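Local structure of branched-chain alpha-ketoacid decarboxylase (Lactococcus lactis, 2VBF) at residues G98-I103 against K144-M149; N393-A398 against S444-F449. The protein probably decarboxylates branched-chain and aromatic alpha-keto acids to aldehydes, using thiamine diphosphate and a magnesium ion. All coordinates share one frame; numbering follows the deposited sequence.

Interaction 1. Residues G98-I103 against K144-M149; sequences GELSAI and KHFMKM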
# COMPACT_ATOMS: atom_id res chain seq x y z
N GLY A 98 -7.64 0.85 -5.56
CA GLY A 98 -7.75 1.69 -4.38
C GLY A 98 -7.89 0.85 -3.12
O GLY A 98 -7.10 0.95 -2.16
N GLU A 99 -8.90 -0.02 -3.13
CA GLU A 99 -9.15 -0.85 -1.96
C GLU A 99 -7.97 -1.77 -1.60
O GLU A 99 -7.63 -1.88 -0.42
CB GLU A 99 -10.45 -1.66 -2.12
CG GLU A 99 -10.47 -2.63 -3.26
CD GLU A 99 -11.78 -3.38 -3.36
OE1 GLU A 99 -12.34 -3.43 -4.49
OE2 GLU A 99 -12.23 -3.92 -2.32
N LEU A 100 -7.35 -2.41 -2.58
CA LEU A 100 -6.21 -3.28 -2.26
C LEU A 100 -4.99 -2.51 -1.76
O LEU A 100 -4.23 -3.03 -0.96
CB LEU A 100 -5.85 -4.21 -3.43
CG LEU A 100 -6.89 -5.29 -3.75
CD1 LEU A 100 -6.38 -6.19 -4.84
CD2 LEU A 100 -7.29 -6.10 -2.51
N SER A 101 -4.83 -1.27 -2.21
CA SER A 101 -3.75 -0.42 -1.68
C SER A 101 -3.98 -0.09 -0.19
O SER A 101 -3.04 0.09 0.58
CB SER A 101 -3.61 0.86 -2.49
OG SER A 101 -3.16 0.63 -3.82
N ALA A 102 -5.25 -0.02 0.20
CA ALA A 102 -5.65 0.40 1.54
C ALA A 102 -5.78 -0.77 2.54
O ALA A 102 -5.93 -0.55 3.74
CB ALA A 102 -7.01 1.16 1.44
N ILE A 103 -5.70 -2.01 2.05
CA ILE A 103 -6.12 -3.17 2.88
C ILE A 103 -5.23 -3.37 4.11
O ILE A 103 -5.70 -3.81 5.16
CB ILE A 103 -6.30 -4.47 2.06
CG1 ILE A 103 -7.13 -5.51 2.84
CG2 ILE A 103 -4.96 -5.08 1.65
CD1 ILE A 103 -7.58 -6.66 1.96
N LYS A 144 -16.29 -9.75 -7.48
CA LYS A 144 -16.48 -10.10 -6.08
C LYS A 144 -15.22 -10.57 -5.35
O LYS A 144 -15.29 -10.77 -4.14
CB LYS A 144 -17.59 -11.15 -5.96
CG LYS A 144 -18.94 -10.59 -6.41
CD LYS A 144 -20.06 -11.60 -6.33
CE LYS A 144 -21.44 -10.91 -6.30
NZ LYS A 144 -21.82 -10.21 -7.56
N HIS A 145 -14.10 -10.73 -6.07
CA HIS A 145 -12.84 -11.20 -5.48
C HIS A 145 -12.38 -10.28 -4.34
O HIS A 145 -11.92 -10.74 -3.30
CB HIS A 145 -11.68 -11.19 -6.47
CG HIS A 145 -11.79 -12.14 -7.60
ND1 HIS A 145 -11.98 -13.50 -7.43
CD2 HIS A 145 -11.64 -11.94 -8.93
CE1 HIS A 145 -11.98 -14.09 -8.62
NE2 HIS A 145 -11.76 -13.17 -9.54
N PHE A 146 -12.45 -8.98 -4.58
CA PHE A 146 -11.78 -8.03 -3.69
C PHE A 146 -12.56 -7.92 -2.38
O PHE A 146 -11.95 -7.84 -1.32
CB PHE A 146 -11.50 -6.70 -4.40
CG PHE A 146 -10.84 -6.88 -5.76
CD1 PHE A 146 -9.78 -7.76 -5.91
CD2 PHE A 146 -11.29 -6.20 -6.88
CE1 PHE A 146 -9.20 -7.97 -7.15
CE2 PHE A 146 -10.70 -6.41 -8.13
CZ PHE A 146 -9.67 -7.30 -8.25
N MET A 147 -13.88 -7.98 -2.43
CA MET A 147 -14.68 -8.01 -1.20
C MET A 147 -14.39 -9.29 -0.40
O MET A 147 -14.25 -9.23 0.82
CB MET A 147 -16.19 -7.89 -1.48
CG MET A 147 -17.02 -7.77 -0.20
SD MET A 147 -18.71 -7.20 -0.50
CE MET A 147 -19.40 -8.69 -1.18
N LYS A 148 -14.31 -10.44 -1.08
CA LYS A 148 -13.94 -11.70 -0.42
C LYS A 148 -12.60 -11.56 0.32
O LYS A 148 -12.45 -12.00 1.46
CB LYS A 148 -13.87 -12.86 -1.41
CG LYS A 148 -13.40 -14.14 -0.75
CD LYS A 148 -13.63 -15.39 -1.54
CE LYS A 148 -13.47 -16.61 -0.64
NZ LYS A 148 -13.28 -17.88 -1.41
N MET A 149 -11.63 -10.92 -0.33
CA MET A 149 -10.29 -10.73 0.27
C MET A 149 -10.35 -9.89 1.55
O MET A 149 -9.45 -9.98 2.38
CB MET A 149 -9.31 -10.11 -0.73
CG MET A 149 -8.99 -11.04 -1.90
SD MET A 149 -8.32 -10.25 -3.37
CE MET A 149 -6.72 -9.72 -2.77

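Interaction 2. Residues N393-A398 against S444-F449; sequences NETIVA and SRHLLF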
# COMPACT_ATOMS: atom_id res chain seq x y z
N ASN A 393 -3.70 18.62 27.37
CA ASN A 393 -4.47 18.70 26.13
C ASN A 393 -3.60 18.54 24.87
O ASN A 393 -3.76 19.27 23.89
CB ASN A 393 -5.28 20.01 26.05
CG ASN A 393 -6.41 19.97 24.99
OD1 ASN A 393 -7.01 18.92 24.70
ND2 ASN A 393 -6.70 21.13 24.41
N GLU A 394 -2.66 17.60 24.92
CA GLU A 394 -1.88 17.22 23.73
C GLU A 394 -2.10 15.76 23.40
O GLU A 394 -2.52 14.98 24.25
CB GLU A 394 -0.38 17.42 23.97
CG GLU A 394 0.04 18.86 24.10
CD GLU A 394 1.54 19.01 24.30
OE1 GLU A 394 2.19 18.12 24.88
OE2 GLU A 394 2.06 20.04 23.89
N THR A 395 -1.80 15.40 22.15
CA THR A 395 -1.82 14.01 21.72
C THR A 395 -0.40 13.66 21.24
O THR A 395 0.13 14.34 20.35
CB THR A 395 -2.87 13.75 20.62
OG1 THR A 395 -4.18 14.07 21.12
CG2 THR A 395 -2.86 12.28 20.18
N ILE A 396 0.19 12.65 21.87
CA ILE A 396 1.51 12.14 21.47
C ILE A 396 1.30 10.94 20.55
O ILE A 396 0.59 10.00 20.90
CB ILE A 396 2.38 11.73 22.68
CG1 ILE A 396 2.83 12.98 23.46
CG2 ILE A 396 3.60 10.93 22.22
CD1 ILE A 396 3.87 12.70 24.57
N VAL A 397 1.91 10.99 19.38
CA VAL A 397 1.82 9.88 18.41
C VAL A 397 3.24 9.36 18.20
O VAL A 397 4.15 10.15 17.93
CB VAL A 397 1.18 10.34 17.08
CG1 VAL A 397 0.92 9.14 16.16
CG2 VAL A 397 -0.09 11.16 17.30
N ALA A 398 3.43 8.06 18.36
CA ALA A 398 4.79 7.49 18.34
C ALA A 398 4.90 6.22 17.50
O ALA A 398 4.21 5.23 17.73
CB ALA A 398 5.29 7.24 19.74
N SER A 444 -6.59 19.69 20.27
CA SER A 444 -5.56 18.89 20.95
C SER A 444 -4.32 18.92 20.08
O SER A 444 -4.33 18.38 18.98
CB SER A 444 -6.03 17.44 21.17
OG SER A 444 -4.99 16.68 21.77
N ARG A 445 -3.26 19.58 20.55
CA ARG A 445 -2.02 19.74 19.79
C ARG A 445 -1.33 18.39 19.68
O ARG A 445 -0.98 17.79 20.69
CB ARG A 445 -1.06 20.75 20.43
CG ARG A 445 0.15 21.18 19.54
CD ARG A 445 -0.18 22.44 18.78
NE ARG A 445 0.75 22.79 17.70
CZ ARG A 445 1.68 23.75 17.77
NH1 ARG A 445 1.89 24.42 18.89
NH2 ARG A 445 2.43 24.01 16.70
N HIS A 446 -1.12 17.94 18.45
CA HIS A 446 -0.45 16.68 18.18
C HIS A 446 1.06 16.84 18.04
O HIS A 446 1.54 17.71 17.29
CB HIS A 446 -1.04 16.02 16.94
CG HIS A 446 -2.38 15.40 17.19
ND1 HIS A 446 -3.43 16.12 17.72
CD2 HIS A 446 -2.83 14.14 16.99
CE1 HIS A 446 -4.49 15.32 17.83
NE2 HIS A 446 -4.14 14.11 17.41
N LEU A 447 1.76 15.99 18.77
CA LEU A 447 3.20 15.85 18.71
C LEU A 447 3.50 14.46 18.15
O LEU A 447 3.14 13.45 18.77
CB LEU A 447 3.81 15.99 20.11
CG LEU A 447 3.95 17.43 20.65
CD1 LEU A 447 2.61 18.11 20.89
CD2 LEU A 447 4.77 17.40 21.91
N LEU A 448 4.13 14.42 16.97
CA LEU A 448 4.52 13.18 16.30
C LEU A 448 6.00 12.88 16.45
O LEU A 448 6.83 13.74 16.17
CB LEU A 448 4.20 13.26 14.80
CG LEU A 448 4.66 12.10 13.92
CD1 LEU A 448 3.95 10.80 14.33
CD2 LEU A 448 4.43 12.41 12.45
N PHE A 449 6.30 11.65 16.84
CA PHE A 449 7.65 11.14 16.84
C PHE A 449 7.70 9.96 15.89
O PHE A 449 7.09 8.91 16.16
CB PHE A 449 8.06 10.73 18.25
CG PHE A 449 8.03 11.88 19.23
CD1 PHE A 449 9.14 12.69 19.38
CD2 PHE A 449 6.88 12.18 19.93
CE1 PHE A 449 9.11 13.77 20.25
CE2 PHE A 449 6.85 13.25 20.81
CZ PHE A 449 7.97 14.05 20.96
O HOH W 1 -6.10 16.30 24.24
O HOH W 2 -3.58 21.74 22.71

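Interaction 1. Residues G98-I103 against K144-M149
F146, on the short helix 145-149, packs against E99 and L100 of helix 97-111. The two helix segments run nearly parallel, their axes 10.7 Å apart. The F146 side chain can be followed outward. Its CB lies 3.4 Å from E99 OE1. CG and CD2 stay near the same oxygen, with CD2 3.8 Å from OE1. On the other branch, CD1 meets L100 CD1 at 3.9 Å, and CE1 is next to that methyl. The SD of M149 sits in the ring plane at the edge. F95 adds an edge-to-face ring contact from outside the two segments. The E99 side chain crosses that of F146 at about a right angle, with carboxylate and ring planes 70° apart. E99 starts with CG between the backbone N and the carbonyl carbon (chi1 62°), then runs straight out to the phenylalanine. M149 bends at chi3 (68°) and sets its CE 3.7 Å from L100 CD2. Its backbone O touches I103 CD1. M149 of the second subunit packs on both I103 and M149, so the contact borders the dimer interface. A leucine in place of E99 would probably leave Y184 OH and G96 N without their hydrogen-bond partner. Packing alone joins the two segments, and part of it is a carboxylate set against the phenylalanine. The polar needs of that buried group are met by Y184 and G96, outside both segments.

Interaction 2. Residues N393-A398 against S444-F449
Strands 394-398 and 445-451 are parallel neighbours in the six-stranded sheet of the C-terminal thiamine diphosphate-binding domain. They pair in register from E394 with R445 to A398 with F449. The ladder starts loosely. R445 N gives a weak bond to N393 O, and a water bridges the same two atoms. T395 N then binds R445 O at 2.9 Å. Three more bonds follow: L447 N to T395 O, V397 N to L447 O and F449 N to V397 O.

T395 and H446 lie side by side on one face of the sheet. T395 CB stands over the centre of the imidazole, 3.5 Å from the ring centroid, as a CH-pi contact. The ring is fixed in its plane: H446 ND1 donates to S444 O at 2.7 Å, and NE2 bonds S437 OG on helix 430-440. T395 OG1 is anti to its carbonyl carbon (chi1 -60°) and reaches S444 OG at 2.8 Å. A second water links S444 OG to N393 OD1.

Strand 394-398 has strand 417-419 on its other side. Strand 445-451 leads into the Gly-Asp-Gly start of the thiamine diphosphate motif, whose aspartate, D452, binds the magnesium ion. V397 CG1 meets L448 CD1 at 3.9 Å beneath helix 430-440.

On the opposite face, L447 CD1 lies 3.6 Å from E394 OE2, an oxygen bonded to Q536 NE2. Further along, I396 CG2 approaches the edge of the F449 ring, 4.2 Å from CD2. That ring also meets F475 with nearly parallel planes and W383 edge-to-face.

How the interactions relate
From the N terminus, interaction 1 comes first. It brings 144-149 back to helix 97-111, closing a loop of 40 residues that holds strand 116-122 and H136 of the thiamine diphosphate pocket. The chain then completes the N-terminal sheet and passes through the central domain. Interaction 2 follows. Its loop of 45 residues carries strand 417-419, helix 430-440 and the cofactor-binding residues T402, G425 and I427. The two loops are in series and neither encloses the other. Interaction 1 ties helices beside the N-terminal sheet; interaction 2 joins strands within the C-terminal sheet. Their nearest atoms are about 17 Å apart, and they do not touch.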